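Local coordinates for Abbfa_003403 (Acinetobacter baumannii, PDB 4ZXH), which probably activates an amino acid, loads it onto a phosphopantetheine arm, condenses it and releases the product, as a four-domain nonribosomal peptide synthetase, at residues Q514-I519 and A547-W552; D576-V581 and D822-P827; K580-Q585 and V594-L599. All coordinates share one frame; numbering follows the deposited sequence.

Interaction 1: residues Q514-I519 and A547-W552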
loop_
_atom_site.group_PDB
_atom_site.type_symbol
_atom_site.label_atom_id
_atom_site.label_comp_id
_atom_site.label_asym_id
_atom_site.label_seq_id
_atom_site.Cartn_x
_atom_site.Cartn_y
_atom_site.Cartn_z
ATOM N N GLN A 514 26.932 -5.258 -54.496
ATOM C CA GLN A 514 26.613 -4.528 -55.709
ATOM C C GLN A 514 25.707 -3.319 -55.445
ATOM O O GLN A 514 25.898 -2.262 -56.051
ATOM C CB GLN A 514 25.976 -5.473 -56.728
ATOM C CG GLN A 514 26.990 -6.329 -57.462
ATOM C CD GLN A 514 26.366 -7.343 -58.407
ATOM O OE1 GLN A 514 25.192 -7.714 -58.279
ATOM N NE2 GLN A 514 27.159 -7.801 -59.367
ATOM N N HIS A 515 24.729 -3.470 -54.552
ATOM C CA HIS A 515 23.874 -2.348 -54.162
ATOM C C HIS A 515 24.609 -1.287 -53.333
ATOM O O HIS A 515 24.334 -0.102 -53.506
ATOM C CB HIS A 515 22.659 -2.822 -53.369
ATOM C CG HIS A 515 21.562 -3.387 -54.213
ATOM N ND1 HIS A 515 21.237 -4.728 -54.209
ATOM C CD2 HIS A 515 20.709 -2.794 -55.083
ATOM C CE1 HIS A 515 20.233 -4.936 -55.044
ATOM N NE2 HIS A 515 19.895 -3.780 -55.588
ATOM N N ILE A 516 25.495 -1.701 -52.413
ATOM C CA ILE A 516 26.310 -0.739 -51.657
ATOM C C ILE A 516 27.016 0.180 -52.658
ATOM O O ILE A 516 26.951 1.409 -52.565
ATOM C CB ILE A 516 27.426 -1.402 -50.760
ATOM C CG1 ILE A 516 26.915 -2.542 -49.878
ATOM C CG2 ILE A 516 28.139 -0.354 -49.900
ATOM C CD1 ILE A 516 25.953 -2.145 -48.867
ATOM N N ALA A 517 27.678 -0.456 -53.619
ATOM C CA ALA A 517 28.517 0.206 -54.591
ATOM C C ALA A 517 27.703 1.149 -55.476
ATOM O O ALA A 517 28.084 2.303 -55.691
ATOM C CB ALA A 517 29.237 -0.826 -55.426
ATOM N N GLY A 518 26.574 0.657 -55.973
ATOM C CA GLY A 518 25.736 1.420 -56.881
ATOM C C GLY A 518 25.072 2.618 -56.230
ATOM O O GLY A 518 24.853 3.646 -56.878
ATOM N N ILE A 519 24.750 2.490 -54.947
ATOM C CA ILE A 519 24.131 3.587 -54.218
ATOM C C ILE A 519 25.197 4.604 -53.822
ATOM O O ILE A 519 24.957 5.815 -53.818
ATOM C CB ILE A 519 23.379 3.074 -52.987
ATOM C CG1 ILE A 519 22.195 2.210 -53.431
ATOM C CG2 ILE A 519 22.869 4.223 -52.120
ATOM C CD1 ILE A 519 21.382 1.694 -52.273
ATOM N N ALA A 547 20.881 1.022 -48.243
ATOM C CA ALA A 547 20.924 2.481 -48.279
ATOM C C ALA A 547 21.839 3.027 -47.186
ATOM O O ALA A 547 22.646 3.923 -47.440
ATOM C CB ALA A 547 19.520 3.064 -48.142
ATOM N N ILE A 548 21.708 2.491 -45.973
ATOM C CA ILE A 548 22.568 2.904 -44.870
ATOM C C ILE A 548 24.032 2.774 -45.276
ATOM O O ILE A 548 24.807 3.727 -45.183
ATOM C CB ILE A 548 22.355 2.056 -43.598
ATOM C CG1 ILE A 548 20.873 1.974 -43.198
ATOM C CG2 ILE A 548 23.238 2.567 -42.476
ATOM C CD1 ILE A 548 20.374 3.057 -42.311
ATOM N N LEU A 549 24.408 1.587 -45.736
ATOM C CA LEU A 549 25.816 1.320 -45.993
ATOM C C LEU A 549 26.307 2.076 -47.210
ATOM O O LEU A 549 27.472 2.452 -47.271
ATOM C CB LEU A 549 26.055 -0.178 -46.155
ATOM C CG LEU A 549 25.853 -0.999 -44.873
ATOM C CD1 LEU A 549 25.871 -2.487 -45.141
ATOM C CD2 LEU A 549 26.929 -0.641 -43.869
ATOM N N GLY A 550 25.416 2.311 -48.171
ATOM C CA GLY A 550 25.771 3.044 -49.378
ATOM C C GLY A 550 26.105 4.474 -49.016
ATOM O O GLY A 550 27.139 5.007 -49.432
ATOM N N ILE A 551 25.235 5.086 -48.215
ATOM C CA ILE A 551 25.443 6.447 -47.736
ATOM C C ILE A 551 26.751 6.553 -46.959
ATOM O O ILE A 551 27.517 7.499 -47.127
ATOM C CB ILE A 551 24.286 6.898 -46.851
ATOM C CG1 ILE A 551 23.018 7.062 -47.681
ATOM C CG2 ILE A 551 24.619 8.215 -46.180
ATOM C CD1 ILE A 551 21.766 7.052 -46.833
ATOM N N TRP A 552 27.013 5.569 -46.112
ATOM C CA TRP A 552 28.257 5.546 -45.372
ATOM C C TRP A 552 29.459 5.423 -46.292
ATOM O O TRP A 552 30.486 6.048 -46.061
ATOM C CB TRP A 552 28.261 4.402 -44.366
ATOM C CG TRP A 552 27.439 4.693 -43.161
ATOM C CD1 TRP A 552 26.872 5.891 -42.817
ATOM C CD2 TRP A 552 27.080 3.771 -42.131
ATOM N NE1 TRP A 552 26.181 5.762 -41.639
ATOM C CE2 TRP A 552 26.297 4.473 -41.201
ATOM C CE3 TRP A 552 27.342 2.420 -41.914
ATOM C CZ2 TRP A 552 25.784 3.869 -40.074
ATOM C CZ3 TRP A 552 26.821 1.825 -40.799
ATOM C CH2 TRP A 552 26.047 2.544 -39.898
#

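Interaction 2: residues D576-V581 and D822-P827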
loop_
_atom_site.group_PDB
_atom_site.type_symbol
_atom_site.label_atom_id
_atom_site.label_comp_id
_atom_site.label_asym_id
_atom_site.label_seq_id
_atom_site.Cartn_x
_atom_site.Cartn_y
_atom_site.Cartn_z
ATOM N N ASP A 576 16.173 21.705 -39.403
ATOM C CA ASP A 576 17.266 21.733 -38.441
ATOM C C ASP A 576 18.518 21.045 -39.006
ATOM O O ASP A 576 19.644 21.519 -38.805
ATOM C CB ASP A 576 16.820 21.066 -37.134
ATOM C CG ASP A 576 17.907 21.059 -36.055
ATOM O OD1 ASP A 576 18.146 22.105 -35.402
ATOM O OD2 ASP A 576 18.513 19.987 -35.846
ATOM N N ALA A 577 18.311 19.939 -39.721
ATOM C CA ALA A 577 19.418 19.108 -40.190
ATOM C C ALA A 577 20.066 19.649 -41.462
ATOM O O ALA A 577 21.211 19.313 -41.761
ATOM C CB ALA A 577 18.945 17.663 -40.412
ATOM N N GLU A 578 19.340 20.489 -42.197
ATOM C CA GLU A 578 19.845 21.101 -43.428
ATOM C C GLU A 578 20.546 20.106 -44.351
ATOM O O GLU A 578 21.686 20.329 -44.734
ATOM C CB GLU A 578 20.795 22.245 -43.085
ATOM C CG GLU A 578 20.129 23.325 -42.246
ATOM C CD GLU A 578 21.094 24.373 -41.711
ATOM O OE1 GLU A 578 22.313 24.101 -41.642
ATOM O OE2 GLU A 578 20.622 25.473 -41.353
ATOM N N PRO A 579 19.858 19.011 -44.722
ATOM C CA PRO A 579 20.506 17.942 -45.494
ATOM C C PRO A 579 20.799 18.320 -46.944
ATOM O O PRO A 579 20.086 19.131 -47.554
ATOM C CB PRO A 579 19.488 16.800 -45.432
ATOM C CG PRO A 579 18.168 17.485 -45.290
ATOM C CD PRO A 579 18.403 18.804 -44.601
ATOM N N LYS A 580 21.854 17.724 -47.486
ATOM C CA LYS A 580 22.277 17.984 -48.857
ATOM C C LYS A 580 21.227 17.504 -49.833
ATOM O O LYS A 580 20.964 18.148 -50.838
ATOM C CB LYS A 580 23.603 17.283 -49.150
ATOM C CG LYS A 580 24.163 17.528 -50.533
ATOM C CD LYS A 580 24.652 18.952 -50.662
ATOM C CE LYS A 580 25.771 19.094 -51.698
ATOM N NZ LYS A 580 27.111 18.758 -51.116
ATOM N N VAL A 581 20.646 16.350 -49.521
ATOM C CA VAL A 581 19.723 15.668 -50.408
ATOM C C VAL A 581 18.820 14.787 -49.558
ATOM O O VAL A 581 19.158 14.478 -48.415
ATOM C CB VAL A 581 20.479 14.817 -51.475
ATOM C CG1 VAL A 581 20.931 13.490 -50.892
ATOM C CG2 VAL A 581 19.610 14.567 -52.680
ATOM N N ASP A 822 28.194 15.406 -30.684
ATOM C CA ASP A 822 27.462 16.546 -30.148
ATOM C C ASP A 822 25.979 16.513 -30.535
ATOM O O ASP A 822 25.516 15.580 -31.191
ATOM C CB ASP A 822 28.099 17.846 -30.628
ATOM C CG ASP A 822 28.204 17.922 -32.132
ATOM O OD1 ASP A 822 27.330 17.364 -32.817
ATOM O OD2 ASP A 822 29.186 18.509 -32.633
ATOM N N TYR A 823 25.248 17.537 -30.103
ATOM C CA TYR A 823 23.942 17.863 -30.661
ATOM C C TYR A 823 24.150 18.768 -31.877
ATOM O O TYR A 823 24.862 19.785 -31.793
ATOM C CB TYR A 823 23.057 18.561 -29.625
ATOM C CG TYR A 823 22.547 17.683 -28.497
ATOM C CD1 TYR A 823 21.748 16.578 -28.759
ATOM C CD2 TYR A 823 22.834 17.980 -27.168
ATOM C CE1 TYR A 823 21.266 15.773 -27.729
ATOM C CE2 TYR A 823 22.351 17.185 -26.131
ATOM C CZ TYR A 823 21.573 16.081 -26.419
ATOM O OH TYR A 823 21.085 15.288 -25.404
ATOM N N TRP A 824 23.526 18.420 -32.998
ATOM C CA TRP A 824 23.785 19.136 -34.240
ATOM C C TRP A 824 23.456 20.644 -34.154
ATOM O O TRP A 824 22.289 21.055 -33.975
ATOM C CB TRP A 824 23.025 18.473 -35.391
ATOM C CG TRP A 824 22.996 19.301 -36.633
ATOM C CD1 TRP A 824 21.902 19.881 -37.203
ATOM C CD2 TRP A 824 24.116 19.672 -37.442
ATOM N NE1 TRP A 824 22.269 20.579 -38.331
ATOM C CE2 TRP A 824 23.621 20.462 -38.500
ATOM C CE3 TRP A 824 25.487 19.397 -37.386
ATOM C CZ2 TRP A 824 24.455 20.984 -39.499
ATOM C CZ3 TRP A 824 26.320 19.926 -38.371
ATOM C CH2 TRP A 824 25.797 20.713 -39.411
ATOM N N GLN A 825 24.519 21.449 -34.277
ATOM C CA GLN A 825 24.473 22.916 -34.199
ATOM C C GLN A 825 23.722 23.456 -32.979
ATOM O O GLN A 825 22.981 24.443 -33.049
ATOM C CB GLN A 825 23.904 23.476 -35.488
ATOM C CG GLN A 825 24.891 23.204 -36.597
ATOM C CD GLN A 825 24.599 23.898 -37.902
ATOM O OE1 GLN A 825 23.449 23.997 -38.346
ATOM N NE2 GLN A 825 25.656 24.387 -38.534
ATOM N N ARG A 826 23.966 22.793 -31.853
ATOM C CA ARG A 826 23.516 23.247 -30.560
ATOM C C ARG A 826 24.671 23.170 -29.566
ATOM O O ARG A 826 24.623 22.393 -28.623
ATOM C CB ARG A 826 22.342 22.410 -30.075
ATOM C CG ARG A 826 21.069 22.582 -30.885
ATOM C CD ARG A 826 19.866 22.014 -30.124
ATOM N NE ARG A 826 18.728 21.768 -31.003
ATOM C CZ ARG A 826 17.910 22.716 -31.460
ATOM N NH1 ARG A 826 18.107 23.987 -31.118
ATOM N NH2 ARG A 826 16.895 22.397 -32.267
ATOM N N PRO A 827 25.711 23.998 -29.765
ATOM C CA PRO A 827 26.933 23.864 -28.958
ATOM C C PRO A 827 26.744 24.145 -27.464
ATOM O O PRO A 827 27.485 23.572 -26.677
ATOM C CB PRO A 827 27.884 24.902 -29.585
ATOM C CG PRO A 827 26.974 25.938 -30.160
ATOM C CD PRO A 827 25.770 25.165 -30.666
#

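Interaction 3: residues K580-Q585 and V594-L599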
loop_
_atom_site.group_PDB
_atom_site.type_symbol
_atom_site.label_atom_id
_atom_site.label_comp_id
_atom_site.label_asym_id
_atom_site.label_seq_id
_atom_site.Cartn_x
_atom_site.Cartn_y
_atom_site.Cartn_z
ATOM N N LYS A 580 21.854 17.724 -47.486
ATOM C CA LYS A 580 22.277 17.984 -48.857
ATOM C C LYS A 580 21.227 17.504 -49.833
ATOM O O LYS A 580 20.964 18.148 -50.838
ATOM C CB LYS A 580 23.603 17.283 -49.150
ATOM C CG LYS A 580 24.163 17.528 -50.533
ATOM C CD LYS A 580 24.652 18.952 -50.662
ATOM C CE LYS A 580 25.771 19.094 -51.698
ATOM N NZ LYS A 580 27.111 18.758 -51.116
ATOM N N VAL A 581 20.646 16.350 -49.521
ATOM C CA VAL A 581 19.723 15.668 -50.408
ATOM C C VAL A 581 18.820 14.787 -49.558
ATOM O O VAL A 581 19.158 14.478 -48.415
ATOM C CB VAL A 581 20.479 14.817 -51.475
ATOM C CG1 VAL A 581 20.931 13.490 -50.892
ATOM C CG2 VAL A 581 19.610 14.567 -52.680
ATOM N N ILE A 582 17.665 14.407 -50.099
ATOM C CA ILE A 582 16.797 13.404 -49.463
ATOM C C ILE A 582 16.729 12.179 -50.369
ATOM O O ILE A 582 16.257 12.275 -51.508
ATOM C CB ILE A 582 15.367 13.942 -49.214
ATOM C CG1 ILE A 582 15.372 15.055 -48.157
ATOM C CG2 ILE A 582 14.431 12.815 -48.816
ATOM C CD1 ILE A 582 14.084 15.857 -48.130
ATOM N N LEU A 583 17.244 11.048 -49.888
ATOM C CA LEU A 583 17.249 9.821 -50.683
ATOM C C LEU A 583 15.982 9.069 -50.347
ATOM O O LEU A 583 15.781 8.659 -49.209
ATOM C CB LEU A 583 18.497 8.968 -50.402
ATOM C CG LEU A 583 18.671 7.623 -51.129
ATOM C CD1 LEU A 583 19.002 7.753 -52.615
ATOM C CD2 LEU A 583 19.710 6.767 -50.413
ATOM N N THR A 584 15.118 8.912 -51.339
ATOM C CA THR A 584 13.789 8.348 -51.127
ATOM C C THR A 584 13.469 7.361 -52.250
ATOM O O THR A 584 14.335 7.045 -53.052
ATOM C CB THR A 584 12.744 9.462 -51.070
ATOM O OG1 THR A 584 11.435 8.897 -50.961
ATOM C CG2 THR A 584 12.827 10.321 -52.328
ATOM N N GLN A 585 12.245 6.857 -52.321
ATOM C CA GLN A 585 11.928 5.912 -53.390
ATOM C C GLN A 585 10.867 6.500 -54.302
ATOM O O GLN A 585 10.227 7.486 -53.944
ATOM C CB GLN A 585 11.489 4.547 -52.827
ATOM C CG GLN A 585 10.354 4.575 -51.819
ATOM C CD GLN A 585 10.225 3.273 -51.040
ATOM O OE1 GLN A 585 11.130 2.885 -50.288
ATOM N NE2 GLN A 585 9.100 2.583 -51.226
ATOM N N VAL A 594 9.090 20.264 -49.986
ATOM C CA VAL A 594 10.271 20.779 -49.307
ATOM C C VAL A 594 11.248 21.374 -50.306
ATOM O O VAL A 594 11.341 20.936 -51.454
ATOM C CB VAL A 594 10.985 19.682 -48.466
ATOM C CG1 VAL A 594 10.194 19.380 -47.194
ATOM C CG2 VAL A 594 11.200 18.414 -49.294
ATOM N N SER A 595 11.971 22.391 -49.857
ATOM C CA SER A 595 12.950 23.056 -50.696
ATOM C C SER A 595 14.303 22.360 -50.559
ATOM O O SER A 595 15.295 22.968 -50.163
ATOM C CB SER A 595 13.044 24.530 -50.315
ATOM O OG SER A 595 11.825 25.199 -50.611
ATOM N N VAL A 596 14.319 21.068 -50.871
ATOM C CA VAL A 596 15.506 20.234 -50.733
ATOM C C VAL A 596 15.518 19.200 -51.851
ATOM O O VAL A 596 14.512 18.548 -52.089
ATOM C CB VAL A 596 15.550 19.511 -49.363
ATOM C CG1 VAL A 596 16.617 18.439 -49.354
ATOM C CG2 VAL A 596 15.773 20.493 -48.236
ATOM N N PRO A 597 16.654 19.057 -52.554
ATOM C CA PRO A 597 16.759 18.085 -53.646
ATOM C C PRO A 597 16.411 16.669 -53.219
ATOM O O PRO A 597 16.715 16.268 -52.098
ATOM C CB PRO A 597 18.230 18.178 -54.053
ATOM C CG PRO A 597 18.624 19.546 -53.691
ATOM C CD PRO A 597 17.885 19.858 -52.420
ATOM N N ARG A 598 15.774 15.925 -54.118
ATOM C CA ARG A 598 15.381 14.550 -53.847
ATOM C C ARG A 598 16.047 13.639 -54.871
ATOM O O ARG A 598 16.205 14.019 -56.023
ATOM C CB ARG A 598 13.851 14.412 -53.886
ATOM C CG ARG A 598 13.136 15.704 -53.495
ATOM C CD ARG A 598 11.887 15.958 -54.346
ATOM N NE ARG A 598 11.332 17.292 -54.115
ATOM C CZ ARG A 598 10.212 17.541 -53.439
ATOM N NH1 ARG A 598 9.506 16.546 -52.909
ATOM N NH2 ARG A 598 9.799 18.794 -53.287
ATOM N N LEU A 599 16.463 12.457 -54.428
ATOM C CA LEU A 599 17.020 11.431 -55.297
ATOM C C LEU A 599 16.269 10.110 -55.172
ATOM O O LEU A 599 16.035 9.610 -54.071
ATOM C CB LEU A 599 18.483 11.190 -54.971
ATOM C CG LEU A 599 19.489 12.185 -55.509
ATOM C CD1 LEU A 599 20.841 11.804 -54.942
ATOM C CD2 LEU A 599 19.492 12.129 -57.007
#

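Interaction 1: residues Q514-I519 and A547-W552
Ile516 and Leu549 meet where helices 509-525 and 543-553 pack together, the terminal methyl CD1 of Ile516 lying 3.4 Å from CB of Leu549 and also touching its CD1 branch. The two side chains slant across one another. In Ile516 the CG1 branch stands beside the backbone N (chi1 -49°), and a second turn of the same sense carries CD1 over to the leucine, while CG2 of the same residue rests near Leu549 O. Next to this pair the backbones themselves come close: Ile516 O is 3.8 Å from Gly550 CA. Gly550, without a side chain, turns its CA to the first helix, 4.2 Å from Ile519 CG2, where the segment axes approach to 7.8 Å at a crossing angle of -49°. Ile519 fills the other flank, its extended CG1 branch (chi2 -179°) placing CD1 4.1 Å from Ala547 CA. No hydrogen bond links the segments; the interface is apolar and buried. Farther out, His515 touches Leu543 and Ala546, and Ile516 also reaches Ala553, which lengthens the same helix-helix seam in both directions. Beyond the seam, Ile548 and Ile551 of helix 543-553 pack on strands 533-537 and 557-560, while Trp552 donates NE1 to Ala622 O and meets His641 edge to face. Helices 543-553 and 509-525 thus lie side by side against the same face of the parallel sheet, the latter on edge strand 598-600.

Interaction 2: residues D576-V581 and D822-P827
Trp824 donates its indole NE1 to Asp576 O, in the last turn of helix 567-577, over 2.8 Å. The carbonyl oxygen lies in the ring plane, but the N-H...O angle is only 132°, a bent hydrogen bond, and the donor is tilted 23° from the carbonyl plane. With CG anti to the backbone N of Trp824 (chi1 168°), the indole extends to the helix end, CG of Gln825 over one ring face. Asp576 OD2 is hydrogen-bonded to Tyr626 OH, whereas OD1 faces Arg826 NH2 at 3.4 Å; that oxygen sits well out of the guanidinium plane, so this salt bridge is one of charge alone. Arg826 NH2 has its hydrogen bond with Pro634 O instead. Glu578 OE1 and Gln825 OE1, 3.5 Å apart, are both acceptors and form no bond. At the end of the helix, Ala577 O accepts from Arg533 NE and Glu578 O from Arg533 NH2. Trp824 and Gln825 form the middle of a type II beta turn (Arg826 N to Tyr823 O, 3.1 Å), with Arg826 the N-cap of helix 827-833. The turn from weakly bonded strand 822-823 into that helix meets the C-terminus of helix 567-577 in an ANL-family adenylation domain.

Interaction 3: residues K580-Q585 and V594-L599
Ile582 N donates to Pro597 O at 2.9 Å, opening a run of three backbone bonds that pairs strand 581-584 with strand 598-600 in parallel. Ile582 O then accepts Leu599 N, also at 2.9 Å, and the same oxygen has a CA-H...O contact from Arg598. Leu599 O completes the run by taking Thr584 N at 3.0 Å, nearly straight at 175°. On the side of the sheet where Ile582 lies, its CG1 and CD1 both meet CG1 of Val596, at 3.8 Å, and CD1 continues to CG2 of Val594. Ile574 of helix 567-577 adds to this group. On the opposite face, Leu583 CD1 reaches Leu599 CB, and Leu599 CG lies 3.7 Å from Val581 CG2. With CG1 between its backbone N and carbonyl carbon (chi1 80°), that valine leaves CG2 anti to N, also touching Pro597, while Tyr522 and Leu523 of helix 509-525 pack on Leu599. Thr584 OG1 bonds Met537 O, and Arg598 NH1 bonds Leu592 O. The chemistry implies a register set by main-chain bonds, with aliphatic packing on both faces of the sheet, by Val594 and Val596 of the preceding loop on the Ile582 side and by Leu599 on the Leu583 side.

Overall arrangement
All three contacts lie in the adenylation region. Interaction 1 is buried core, wholly apolar helix packing; interaction 2 is a surface contact held by one indole bond and a loose charge pair; interaction 3 is partly buried and combines main-chain bonds with aliphatic packing. Interactions 2 and 3 share Lys580 and Val581, their segments overlapping where a short loop carries helix 567-577 into strand 581-584, and their centres are about 16 Å apart. Interaction 1 touches interaction 3 through Ile551 CD1 and Leu583 CD2, 4.1 Å apart, linking helix 543-553 to the parallel sheet. Interactions 1 and 2 do not touch, their nearest atoms being about 7 Å apart.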